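Local coordinates for ATP grasp ligase (Microcystis aeruginosa MRC, PDB 5IG9), which probably uses ATP to activate carboxyl groups for bond formation, as ATP-grasp ligases do, most likely in cross-linking a microviridin precursor peptide, at residues F30-D35 with L99-M104; G53-T56 with K61-L64; G141-N146 with K152-E157; Q156-T161 with F206-P211. All blocks are in the same frame, centred on the assembly; numbering follows the deposited sequence.

Contact 1: residues F30-D35 with L99-M104; sequences FRFDTD and LSIRGM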
loop_
_atom_site.group_PDB
_atom_site.type_symbol
_atom_site.label_atom_id
_atom_site.label_comp_id
_atom_site.label_asym_id
_atom_site.label_seq_id
_atom_site.Cartn_x
_atom_site.Cartn_y
_atom_site.Cartn_z
ATOM N N PHE A 30 -21.653 10.827 -6.956
ATOM C CA PHE A 30 -21.684 10.964 -5.506
ATOM C C PHE A 30 -20.282 11.275 -5.006
ATOM O O PHE A 30 -19.325 10.579 -5.362
ATOM C CB PHE A 30 -22.216 9.688 -4.845
ATOM C CG PHE A 30 -22.279 9.755 -3.341
ATOM C CD1 PHE A 30 -23.413 10.231 -2.703
ATOM C CD2 PHE A 30 -21.212 9.329 -2.565
ATOM C CE1 PHE A 30 -23.477 10.290 -1.321
ATOM C CE2 PHE A 30 -21.270 9.386 -1.183
ATOM C CZ PHE A 30 -22.403 9.867 -0.561
ATOM N N ARG A 31 -20.163 12.314 -4.181
ATOM C CA ARG A 31 -18.888 12.716 -3.596
ATOM C C ARG A 31 -18.744 12.093 -2.213
ATOM O O ARG A 31 -19.577 12.331 -1.331
ATOM C CB ARG A 31 -18.781 14.238 -3.506
ATOM C CG ARG A 31 -17.612 14.713 -2.656
ATOM C CD ARG A 31 -17.329 16.188 -2.860
ATOM N NE ARG A 31 -16.219 16.636 -2.029
ATOM C CZ ARG A 31 -15.573 17.783 -2.205
ATOM N NH1 ARG A 31 -15.927 18.594 -3.190
ATOM N NH2 ARG A 31 -14.569 18.114 -1.404
ATOM N N PHE A 32 -17.680 11.322 -2.019
ATOM C CA PHE A 32 -17.413 10.632 -0.759
ATOM C C PHE A 32 -16.156 11.234 -0.137
ATOM O O PHE A 32 -15.039 10.943 -0.574
ATOM C CB PHE A 32 -17.259 9.131 -0.992
ATOM C CG PHE A 32 -16.857 8.357 0.237
ATOM C CD1 PHE A 32 -17.460 8.604 1.460
ATOM C CD2 PHE A 32 -15.895 7.362 0.160
ATOM C CE1 PHE A 32 -17.097 7.886 2.590
ATOM C CE2 PHE A 32 -15.530 6.640 1.286
ATOM C CZ PHE A 32 -16.132 6.902 2.501
ATOM N N ASP A 33 -16.339 12.067 0.886
ATOM C CA ASP A 33 -15.216 12.692 1.583
ATOM C C ASP A 33 -14.671 11.700 2.600
ATOM O O ASP A 33 -15.291 11.445 3.636
ATOM C CB ASP A 33 -15.644 13.998 2.242
ATOM C CG ASP A 33 -16.022 15.064 1.230
ATOM O OD1 ASP A 33 -15.472 15.043 0.107
ATOM O OD2 ASP A 33 -16.870 15.923 1.553
ATOM N N THR A 34 -13.497 11.139 2.303
ATOM C CA THR A 34 -12.937 10.094 3.153
ATOM C C THR A 34 -12.560 10.620 4.530
ATOM O O THR A 34 -12.591 9.867 5.509
ATOM C CB THR A 34 -11.719 9.461 2.478
ATOM O OG1 THR A 34 -10.788 10.486 2.109
ATOM C CG2 THR A 34 -12.135 8.694 1.237
ATOM N N ASP A 35 -12.203 11.902 4.634
ATOM C CA ASP A 35 -11.810 12.448 5.928
ATOM C C ASP A 35 -12.997 12.659 6.857
ATOM O O ASP A 35 -12.808 12.726 8.076
ATOM C CB ASP A 35 -11.048 13.759 5.740
ATOM C CG ASP A 35 -11.887 14.834 5.081
ATOM O OD1 ASP A 35 -12.735 14.491 4.231
ATOM O OD2 ASP A 35 -11.697 16.021 5.415
ATOM N N LEU A 99 -8.321 0.449 6.091
ATOM C CA LEU A 99 -8.569 -0.909 5.615
ATOM C C LEU A 99 -10.029 -1.118 5.227
ATOM O O LEU A 99 -10.318 -1.877 4.294
ATOM C CB LEU A 99 -8.170 -1.923 6.681
ATOM C CG LEU A 99 -6.675 -2.096 6.919
ATOM C CD1 LEU A 99 -6.477 -3.157 7.968
ATOM C CD2 LEU A 99 -5.970 -2.474 5.628
ATOM N N SER A 100 -10.956 -0.464 5.930
ATOM C CA SER A 100 -12.377 -0.624 5.628
ATOM C C SER A 100 -12.727 -0.021 4.273
ATOM O O SER A 100 -13.361 -0.674 3.435
ATOM C CB SER A 100 -13.230 0.024 6.720
ATOM O OG SER A 100 -12.900 -0.462 8.006
ATOM N N ILE A 101 -12.341 1.237 4.051
ATOM C CA ILE A 101 -12.716 1.913 2.815
ATOM C C ILE A 101 -11.938 1.351 1.636
ATOM O O ILE A 101 -12.453 1.296 0.515
ATOM C CB ILE A 101 -12.516 3.433 2.950
ATOM C CG1 ILE A 101 -13.231 3.949 4.199
ATOM C CG2 ILE A 101 -13.053 4.146 1.721
ATOM C CD1 ILE A 101 -14.720 3.651 4.217
ATOM N N ARG A 102 -10.694 0.926 1.858
ATOM C CA ARG A 102 -9.947 0.255 0.799
ATOM C C ARG A 102 -10.628 -1.038 0.380
ATOM O O ARG A 102 -10.680 -1.361 -0.812
ATOM C CB ARG A 102 -8.516 -0.028 1.256
ATOM C CG ARG A 102 -7.602 1.177 1.218
ATOM C CD ARG A 102 -6.238 0.840 1.784
ATOM N NE ARG A 102 -5.553 -0.201 1.019
ATOM C CZ ARG A 102 -4.703 0.039 0.026
ATOM N NH1 ARG A 102 -4.434 1.287 -0.330
ATOM N NH2 ARG A 102 -4.123 -0.968 -0.613
ATOM N N GLY A 103 -11.146 -1.797 1.346
ATOM C CA GLY A 103 -11.846 -3.025 1.012
ATOM C C GLY A 103 -13.135 -2.766 0.258
ATOM O O GLY A 103 -13.506 -3.527 -0.641
ATOM N N MET A 104 -13.840 -1.691 0.618
ATOM C CA MET A 104 -15.034 -1.301 -0.122
ATOM C C MET A 104 -14.698 -1.005 -1.577
ATOM O O MET A 104 -15.352 -1.514 -2.493
ATOM C CB MET A 104 -15.682 -0.083 0.531
ATOM C CG MET A 104 -16.851 0.465 -0.263
ATOM S SD MET A 104 -17.483 2.022 0.382
ATOM C CE MET A 104 -16.377 3.189 -0.408
#

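Contact 2: residues G53-T56 with K61-L64; sequences GIIT and KLEL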
loop_
_atom_site.group_PDB
_atom_site.type_symbol
_atom_site.label_atom_id
_atom_site.label_comp_id
_atom_site.label_asym_id
_atom_site.label_seq_id
_atom_site.Cartn_x
_atom_site.Cartn_y
_atom_site.Cartn_z
ATOM N N GLY A 53 -24.821 -2.597 0.325
ATOM C CA GLY A 53 -23.912 -1.610 0.876
ATOM C C GLY A 53 -24.371 -0.206 0.535
ATOM O O GLY A 53 -24.916 0.058 -0.544
ATOM N N ILE A 54 -24.156 0.713 1.467
ATOM C CA ILE A 54 -24.768 2.033 1.377
ATOM C C ILE A 54 -23.883 3.041 2.095
ATOM O O ILE A 54 -23.384 2.786 3.198
ATOM C CB ILE A 54 -26.200 2.007 1.955
ATOM C CG1 ILE A 54 -26.855 3.377 1.862
ATOM C CG2 ILE A 54 -26.203 1.488 3.384
ATOM C CD1 ILE A 54 -28.315 3.337 2.190
ATOM N N ILE A 55 -23.692 4.189 1.455
ATOM C CA ILE A 55 -22.970 5.319 2.025
ATOM C C ILE A 55 -23.974 6.437 2.254
ATOM O O ILE A 55 -24.680 6.843 1.322
ATOM C CB ILE A 55 -21.839 5.795 1.098
ATOM C CG1 ILE A 55 -20.995 4.610 0.633
ATOM C CG2 ILE A 55 -20.983 6.835 1.797
ATOM C CD1 ILE A 55 -19.897 4.994 -0.320
ATOM N N THR A 56 -24.041 6.933 3.486
ATOM C CA THR A 56 -24.989 7.976 3.857
ATOM C C THR A 56 -24.233 9.219 4.301
ATOM O O THR A 56 -23.410 9.149 5.219
ATOM C CB THR A 56 -25.922 7.503 4.975
ATOM O OG1 THR A 56 -26.616 6.315 4.564
ATOM C CG2 THR A 56 -26.933 8.584 5.314
ATOM N N LYS A 61 -27.398 9.950 -0.158
ATOM C CA LYS A 61 -27.409 8.514 0.078
ATOM C C LYS A 61 -27.016 7.803 -1.205
ATOM O O LYS A 61 -27.577 8.083 -2.268
ATOM C CB LYS A 61 -28.797 8.061 0.551
ATOM C CG LYS A 61 -28.983 6.556 0.638
ATOM C CD LYS A 61 -30.203 6.213 1.479
ATOM C CE LYS A 61 -29.991 6.599 2.938
ATOM N NZ LYS A 61 -31.281 6.958 3.592
ATOM N N LEU A 62 -26.056 6.889 -1.107
ATOM C CA LEU A 62 -25.498 6.218 -2.276
ATOM C C LEU A 62 -25.528 4.714 -2.045
ATOM O O LEU A 62 -24.828 4.207 -1.164
ATOM C CB LEU A 62 -24.071 6.711 -2.552
ATOM C CG LEU A 62 -23.302 6.271 -3.801
ATOM C CD1 LEU A 62 -22.265 5.228 -3.428
ATOM C CD2 LEU A 62 -24.223 5.755 -4.905
ATOM N N GLU A 63 -26.340 4.011 -2.824
ATOM C CA GLU A 63 -26.355 2.559 -2.786
ATOM C C GLU A 63 -25.235 2.029 -3.666
ATOM O O GLU A 63 -25.108 2.423 -4.829
ATOM C CB GLU A 63 -27.709 2.016 -3.244
ATOM C CG GLU A 63 -28.877 2.418 -2.349
ATOM C CD GLU A 63 -29.703 1.226 -1.891
ATOM O OE1 GLU A 63 -30.224 1.262 -0.755
ATOM O OE2 GLU A 63 -29.830 0.252 -2.663
ATOM N N LEU A 64 -24.416 1.135 -3.110
ATOM C CA LEU A 64 -23.215 0.694 -3.809
ATOM C C LEU A 64 -23.517 -0.187 -5.013
ATOM O O LEU A 64 -22.633 -0.386 -5.851
ATOM C CB LEU A 64 -22.291 -0.040 -2.843
ATOM C CG LEU A 64 -21.780 0.831 -1.697
ATOM C CD1 LEU A 64 -20.952 0.007 -0.733
ATOM C CD2 LEU A 64 -20.976 2.005 -2.231
#

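Contact 3: residues G141-N146 with K152-E157; sequences GTLTSN and KQFAQE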
loop_
_atom_site.group_PDB
_atom_site.type_symbol
_atom_site.label_atom_id
_atom_site.label_comp_id
_atom_site.label_asym_id
_atom_site.label_seq_id
_atom_site.Cartn_x
_atom_site.Cartn_y
_atom_site.Cartn_z
ATOM N N GLY A 141 20.545 8.958 -12.820
ATOM C CA GLY A 141 21.203 8.067 -11.879
ATOM C C GLY A 141 20.640 8.229 -10.480
ATOM O O GLY A 141 20.692 9.320 -9.908
ATOM N N THR A 142 20.101 7.154 -9.917
ATOM C CA THR A 142 19.377 7.219 -8.656
ATOM C C THR A 142 19.943 6.208 -7.671
ATOM O O THR A 142 20.239 5.068 -8.037
ATOM C CB THR A 142 17.877 6.975 -8.878
ATOM O OG1 THR A 142 17.369 7.942 -9.800
ATOM C CG2 THR A 142 17.114 7.077 -7.573
ATOM N N LEU A 143 20.099 6.637 -6.418
ATOM C CA LEU A 143 20.571 5.766 -5.350
ATOM C C LEU A 143 19.760 6.046 -4.097
ATOM O O LEU A 143 19.804 7.161 -3.567
ATOM C CB LEU A 143 22.062 5.972 -5.072
ATOM C CG LEU A 143 22.586 5.328 -3.782
ATOM C CD1 LEU A 143 22.473 3.808 -3.844
ATOM C CD2 LEU A 143 24.020 5.753 -3.490
ATOM N N THR A 144 19.022 5.041 -3.631
ATOM C CA THR A 144 18.407 5.065 -2.310
ATOM C C THR A 144 19.297 4.265 -1.370
ATOM O O THR A 144 19.583 3.093 -1.630
ATOM C CB THR A 144 16.992 4.480 -2.332
ATOM O OG1 THR A 144 17.056 3.054 -2.189
ATOM C CG2 THR A 144 16.288 4.814 -3.640
ATOM N N SER A 145 19.740 4.895 -0.286
ATOM C CA SER A 145 20.789 4.285 0.516
ATOM C C SER A 145 20.769 4.825 1.938
ATOM O O SER A 145 20.408 5.980 2.179
ATOM C CB SER A 145 22.165 4.526 -0.119
ATOM O OG SER A 145 23.205 4.032 0.704
ATOM N N ASN A 146 21.162 3.959 2.876
ATOM C CA ASN A 146 21.467 4.326 4.253
ATOM C C ASN A 146 22.957 4.190 4.546
ATOM O O ASN A 146 23.363 4.165 5.712
ATOM C CB ASN A 146 20.660 3.464 5.227
ATOM C CG ASN A 146 21.081 2.005 5.201
ATOM O OD1 ASN A 146 21.237 1.410 4.136
ATOM N ND2 ASN A 146 21.276 1.424 6.381
ATOM N N LYS A 152 28.768 8.892 -0.609
ATOM C CA LYS A 152 29.949 9.674 -0.971
ATOM C C LYS A 152 30.435 9.308 -2.366
ATOM O O LYS A 152 30.730 10.183 -3.189
ATOM C CB LYS A 152 31.067 9.452 0.050
ATOM C CG LYS A 152 30.769 9.951 1.451
ATOM C CD LYS A 152 30.660 11.468 1.509
ATOM C CE LYS A 152 31.934 12.153 1.031
ATOM N NZ LYS A 152 31.846 12.555 -0.401
ATOM N N GLN A 153 30.517 8.008 -2.648
ATOM C CA GLN A 153 30.917 7.550 -3.972
ATOM C C GLN A 153 29.942 8.029 -5.042
ATOM O O GLN A 153 30.348 8.349 -6.165
ATOM C CB GLN A 153 31.012 6.026 -3.967
ATOM C CG GLN A 153 32.079 5.461 -4.871
ATOM C CD GLN A 153 32.410 4.024 -4.526
ATOM O OE1 GLN A 153 32.961 3.740 -3.461
ATOM N NE2 GLN A 153 32.064 3.107 -5.422
ATOM N N PHE A 154 28.649 8.095 -4.705
ATOM C CA PHE A 154 27.642 8.526 -5.671
ATOM C C PHE A 154 27.745 10.021 -5.949
ATOM O O PHE A 154 27.663 10.450 -7.106
ATOM C CB PHE A 154 26.244 8.166 -5.162
ATOM C CG PHE A 154 25.144 8.410 -6.160
ATOM C CD1 PHE A 154 24.893 7.497 -7.171
ATOM C CD2 PHE A 154 24.354 9.542 -6.076
ATOM C CE1 PHE A 154 23.882 7.715 -8.084
ATOM C CE2 PHE A 154 23.342 9.763 -6.989
ATOM C CZ PHE A 154 23.107 8.848 -7.993
ATOM N N ALA A 155 27.927 10.829 -4.903
ATOM C CA ALA A 155 28.035 12.270 -5.104
ATOM C C ALA A 155 29.336 12.644 -5.803
ATOM O O ALA A 155 29.407 13.690 -6.460
ATOM C CB ALA A 155 27.928 13.000 -3.766
ATOM N N GLN A 156 30.366 11.805 -5.684
ATOM C CA GLN A 156 31.649 12.118 -6.306
ATOM C C GLN A 156 31.608 11.915 -7.816
ATOM O O GLN A 156 32.151 12.731 -8.568
ATOM C CB GLN A 156 32.760 11.276 -5.680
ATOM C CG GLN A 156 33.309 11.827 -4.376
ATOM C CD GLN A 156 34.330 10.897 -3.743
ATOM O OE1 GLN A 156 34.451 9.733 -4.131
ATOM N NE2 GLN A 156 35.069 11.406 -2.765
ATOM N N GLU A 157 30.979 10.836 -8.286
ATOM C CA GLU A 157 30.991 10.590 -9.724
ATOM C C GLU A 157 30.104 11.579 -10.474
ATOM O O GLU A 157 30.296 11.790 -11.675
ATOM C CB GLU A 157 30.566 9.154 -10.022
ATOM C CG GLU A 157 29.108 8.868 -9.737
ATOM C CD GLU A 157 28.725 7.423 -10.015
ATOM O OE1 GLU A 157 29.564 6.526 -9.785
ATOM O OE2 GLU A 157 27.581 7.185 -10.466
#

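Contact 4: residues Q156-T161 with F206-P211; sequences QEFEAT and FQENIP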
loop_
_atom_site.group_PDB
_atom_site.type_symbol
_atom_site.label_atom_id
_atom_site.label_comp_id
_atom_site.label_asym_id
_atom_site.label_seq_id
_atom_site.Cartn_x
_atom_site.Cartn_y
_atom_site.Cartn_z
ATOM N N GLN A 156 30.366 11.805 -5.684
ATOM C CA GLN A 156 31.649 12.118 -6.306
ATOM C C GLN A 156 31.608 11.915 -7.816
ATOM O O GLN A 156 32.151 12.731 -8.568
ATOM C CB GLN A 156 32.760 11.276 -5.680
ATOM C CG GLN A 156 33.309 11.827 -4.376
ATOM C CD GLN A 156 34.330 10.897 -3.743
ATOM O OE1 GLN A 156 34.451 9.733 -4.131
ATOM N NE2 GLN A 156 35.069 11.406 -2.765
ATOM N N GLU A 157 30.979 10.836 -8.286
ATOM C CA GLU A 157 30.991 10.590 -9.724
ATOM C C GLU A 157 30.104 11.579 -10.474
ATOM O O GLU A 157 30.296 11.790 -11.675
ATOM C CB GLU A 157 30.566 9.154 -10.022
ATOM C CG GLU A 157 29.108 8.868 -9.737
ATOM C CD GLU A 157 28.725 7.423 -10.015
ATOM O OE1 GLU A 157 29.564 6.526 -9.785
ATOM O OE2 GLU A 157 27.581 7.185 -10.466
ATOM N N PHE A 158 29.142 12.195 -9.790
ATOM C CA PHE A 158 28.303 13.249 -10.352
ATOM C C PHE A 158 28.662 14.607 -9.756
ATOM O O PHE A 158 27.790 15.428 -9.469
ATOM C CB PHE A 158 26.821 12.950 -10.130
ATOM C CG PHE A 158 26.331 11.717 -10.842
ATOM C CD1 PHE A 158 26.155 11.719 -12.213
ATOM C CD2 PHE A 158 26.024 10.564 -10.134
ATOM C CE1 PHE A 158 25.702 10.597 -12.869
ATOM C CE2 PHE A 158 25.567 9.436 -10.788
ATOM C CZ PHE A 158 25.405 9.455 -12.159
ATOM N N GLU A 159 29.960 14.857 -9.559
ATOM C CA GLU A 159 30.381 16.099 -8.918
ATOM C C GLU A 159 30.200 17.296 -9.842
ATOM O O GLU A 159 29.880 18.395 -9.379
ATOM C CB GLU A 159 31.839 15.994 -8.470
ATOM C CG GLU A 159 32.316 17.146 -7.597
ATOM C CD GLU A 159 33.777 17.011 -7.208
ATOM O OE1 GLU A 159 34.553 17.957 -7.460
ATOM O OE2 GLU A 159 34.150 15.954 -6.658
ATOM N N ALA A 160 30.400 17.103 -11.149
ATOM C CA ALA A 160 30.348 18.226 -12.082
ATOM C C ALA A 160 28.982 18.902 -12.060
ATOM O O ALA A 160 28.884 20.126 -11.918
ATOM C CB ALA A 160 30.695 17.752 -13.493
ATOM N N THR A 161 27.912 18.116 -12.188
ATOM C CA THR A 161 26.557 18.653 -12.174
ATOM C C THR A 161 25.917 18.620 -10.793
ATOM O O THR A 161 24.914 19.310 -10.575
ATOM C CB THR A 161 25.666 17.882 -13.154
ATOM O OG1 THR A 161 25.531 16.529 -12.711
ATOM C CG2 THR A 161 26.266 17.890 -14.547
ATOM N N PHE A 206 18.924 9.651 -3.494
ATOM C CA PHE A 206 19.784 10.615 -4.159
ATOM C C PHE A 206 19.720 10.415 -5.666
ATOM O O PHE A 206 19.593 9.287 -6.153
ATOM C CB PHE A 206 21.229 10.484 -3.670
ATOM C CG PHE A 206 21.368 10.590 -2.184
ATOM C CD1 PHE A 206 21.264 9.466 -1.385
ATOM C CD2 PHE A 206 21.582 11.817 -1.581
ATOM C CE1 PHE A 206 21.382 9.559 -0.018
ATOM C CE2 PHE A 206 21.700 11.917 -0.213
ATOM C CZ PHE A 206 21.601 10.785 0.570
ATOM N N GLN A 207 19.805 11.522 -6.402
ATOM C CA GLN A 207 19.644 11.497 -7.849
ATOM C C GLN A 207 20.651 12.410 -8.531
ATOM O O GLN A 207 21.010 13.465 -7.999
ATOM C CB GLN A 207 18.229 11.921 -8.261
ATOM C CG GLN A 207 17.212 10.800 -8.207
ATOM C CD GLN A 207 15.918 11.161 -8.903
ATOM O OE1 GLN A 207 15.560 12.332 -9.008
ATOM N NE2 GLN A 207 15.211 10.151 -9.390
ATOM N N GLU A 208 21.088 11.995 -9.719
ATOM C CA GLU A 208 21.912 12.841 -10.572
ATOM C C GLU A 208 21.172 14.126 -10.921
ATOM O O GLU A 208 20.053 14.091 -11.440
ATOM C CB GLU A 208 22.284 12.076 -11.843
ATOM C CG GLU A 208 22.843 12.925 -12.978
ATOM C CD GLU A 208 23.067 12.111 -14.245
ATOM O OE1 GLU A 208 22.533 10.985 -14.326
ATOM O OE2 GLU A 208 23.782 12.591 -15.154
ATOM N N ASN A 209 21.794 15.262 -10.624
ATOM C CA ASN A 209 21.217 16.564 -10.948
ATOM C C ASN A 209 21.514 16.860 -12.411
ATOM O O ASN A 209 22.639 17.210 -12.769
ATOM C CB ASN A 209 21.786 17.644 -10.035
ATOM C CG ASN A 209 21.061 18.967 -10.171
ATOM O OD1 ASN A 209 20.256 19.162 -11.082
ATOM N ND2 ASN A 209 21.350 19.891 -9.264
ATOM N N ILE A 210 20.504 16.725 -13.263
ATOM C CA ILE A 210 20.656 16.897 -14.704
ATOM C C ILE A 210 20.274 18.333 -15.059
ATOM O O ILE A 210 19.127 18.730 -14.810
ATOM C CB ILE A 210 19.797 15.896 -15.486
ATOM C CG1 ILE A 210 20.266 14.468 -15.213
ATOM C CG2 ILE A 210 19.836 16.222 -16.974
ATOM C CD1 ILE A 210 19.408 13.419 -15.866
ATOM N N PRO A 211 21.178 19.120 -15.636
ATOM C CA PRO A 211 20.805 20.470 -16.076
ATOM C C PRO A 211 19.780 20.404 -17.196
ATOM O O PRO A 211 19.950 19.679 -18.178
ATOM C CB PRO A 211 22.134 21.070 -16.553
ATOM C CG PRO A 211 23.190 20.237 -15.891
ATOM C CD PRO A 211 22.613 18.858 -15.831
#

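Contact 1: residues F30-D35 with L99-M104
Ile101, first of the helix 87-107 residues here to touch strand 29-33, meets the far end of the Phe32 ring with two branches. Its CG2 sits at the edge of the ring, near its plane, with Ile101 CG2 3.5 Å from Phe32 CE2. The other branch reaches the ring tip, where Ile101 CD1 lies 3.9 Å from Phe32 CZ. A beta-branched residue suits this place because one position offers two methyl-bearing arms to a flat rim. Next in sequence, Arg102 turns its guanidinium elsewhere, to a salt bridge with Asp120. One turn after Ile101, Met104 adds a flexible arm: its chain bends at the thioether (chi3 85°) and brings Met104 CE to 3.9 Å from Phe32 CE2. Phe32 CG is trans to the backbone N (chi1 175°), which carries the ring toward the helix. Two positions apart on the strand, with Phe32 between them, Arg31 NE bonds in the guanidinium plane to the syn lone pair of Asp33 OD1, 2.8 Å away, a salt bridge joining i and i+2. Val43 and Ile55 also pack on both Phe32 and Met104. Strand 29-33 is an outermost strand, within this chain, of a parallel sheet, and this helix-on-sheet packing is the layering expected of a Rossmann-like pre-ATP-grasp domain.

Contact 2: residues G53-T56 with K61-L64
Ile55 and Leu62 form the hydrogen-bonded pair at the middle of a beta hairpin, with Ile55 N donating to Leu62 O at 2.9 Å and Leu62 N returning to Ile55 O at 2.8 Å. A third bond extends the ladder: Leu64 N reaches Gly53 O at 2.8 Å. Leu64 then folds back over that same peptide. Its CB stands 3.5 Å from Gly53 O, and its CG, set beside the backbone N (chi1 -63°), remains over that oxygen. From there the side chain forks. Leu64 CD1 lies 3.7 Å from Gly53 CA, where glycine suits the place because a beta carbon would run into this methyl; Leu64 CD2 turns inward, 3.7 Å from Ile55 CD1. Were Leu64 an alanine, both methyls would be gone, and the packing beside Ile55 CD1 and over Gly53 would probably be left with a gap. Ile55 and Leu62 lie side by side on the buried face, against Phe30 of strand 29-33. On the other face Ile54 crosses the aliphatic part of Lys61, Ile54 CD1 being 3.5 Å from Lys61 CD, while the lysine chain runs on beside Thr56. The chemistry is thus divided: backbone bonds set the register, branched hydrocarbons fill the inner face, and on the outer one Ile54 rests against the methylenes of Lys61, whose charged end can stay in solvent.

Contact 3: residues G141-N146 with K152-E157
A strand and the helix that follows it, 142-145 and 148-157, pack together here as a helix laid on an antiparallel sheet, chiefly through Leu143 and Phe154. Leu143 CB lies over one face of the aromatic ring, 3.9 Å from the Phe154 centroid and only 14° off the normal, a CH-pi contact displaced toward the ring's rim. Farther along the same side chain, Leu143 CD2 comes to 3.7 Å from Phe154 CB; the leucine and phenylalanine chains run antiparallel alongside one another. Leucine suits this position: its CB covers the ring while its fork extends back to the root of the phenylalanine. In the sheet, 142-145 is the outermost strand within the chain, and the ladder runs on across the interface into a strand of the second subunit; Phe154 thus packs on the same strand that pairs with that subunit. Phe154 CG is trans to its backbone N (chi1 -173°), which drops the ring from the helix toward the start of the strand. There the edge of the Phe154 ring meets Gly141 O, with CZ 3.1 Å from that oxygen, which lies near the ring plane. Phe206 of the adjacent strand and Ile163 also touch Phe154.

Contact 4: residues Q156-T161 with F206-P211
Phe158 and Glu208 meet where helix 148-157 ends and strand 204-208 leaves its antiparallel sheet, so the contact ties a helix terminus to a strand exit at the surface. Phe158 is the first residue to depart from helical geometry, and its CG lies beside the backbone N, opposite the carbonyl carbon (chi1 -64°), which turns the ring toward Glu208. Glu208 CB sits over the ring centre, 3.9 Å from the Phe158 centroid, a CH-pi contact near the normal. Because Glu208 CG is trans to the backbone N (chi1 165°) and the chain stays extended, the rest of the side chain runs outward past the CD1-CE1 rim, with Glu208 CD 3.3 Å from Phe158 CE1. The carboxylate and ring planes are inclined by 32°, so the two are not a flat stack. Glutamate suits this place in having a greasy stem for the ring and a polar head, whose OE1 accepts a hydrogen bond from Gly141 N. An alanine in its place would lack CG and the carboxylate; Gly141 N would probably lose a hydrogen-bond partner and the CD1-CE1 rim of Phe158 its packing. Phe158 also meets the ring of Phe154. Farther on, Thr161 CG2 packs 4.0 Å from Pro211 CD. The threonine hydroxyl occupies the crowded position between backbone N and carbonyl carbon, from which Thr161 OG1 donates to Asn209 O at 3.0 Å, tilted from the carbonyl plane.

Overall arrangement
The four contacts form two pairs on opposite sides of the chain's centre. Contacts 1 and 2, centres 11 Å apart, share one core in the pre-ATP-grasp region: Phe30 CD1 lies 3.6 Å from Leu62 CB, and Met104 SD 3.9 Å from Ile55 CD1. Contacts 3 and 4, centres 9 Å apart, share helix 148-157 and lie on adjoining strands, 142-145 and 204-208. Between contacts 1 and 3 the centres are about 40 Å apart, between contacts 2 and 4 about 52 Å. In the dimer, however, contact 3 of one subunit comes near the contact 2 region of the other: strand 142-145 forms an antiparallel ladder with a strand of the second subunit, packing on its Leu45, Tyr46 and Ser47.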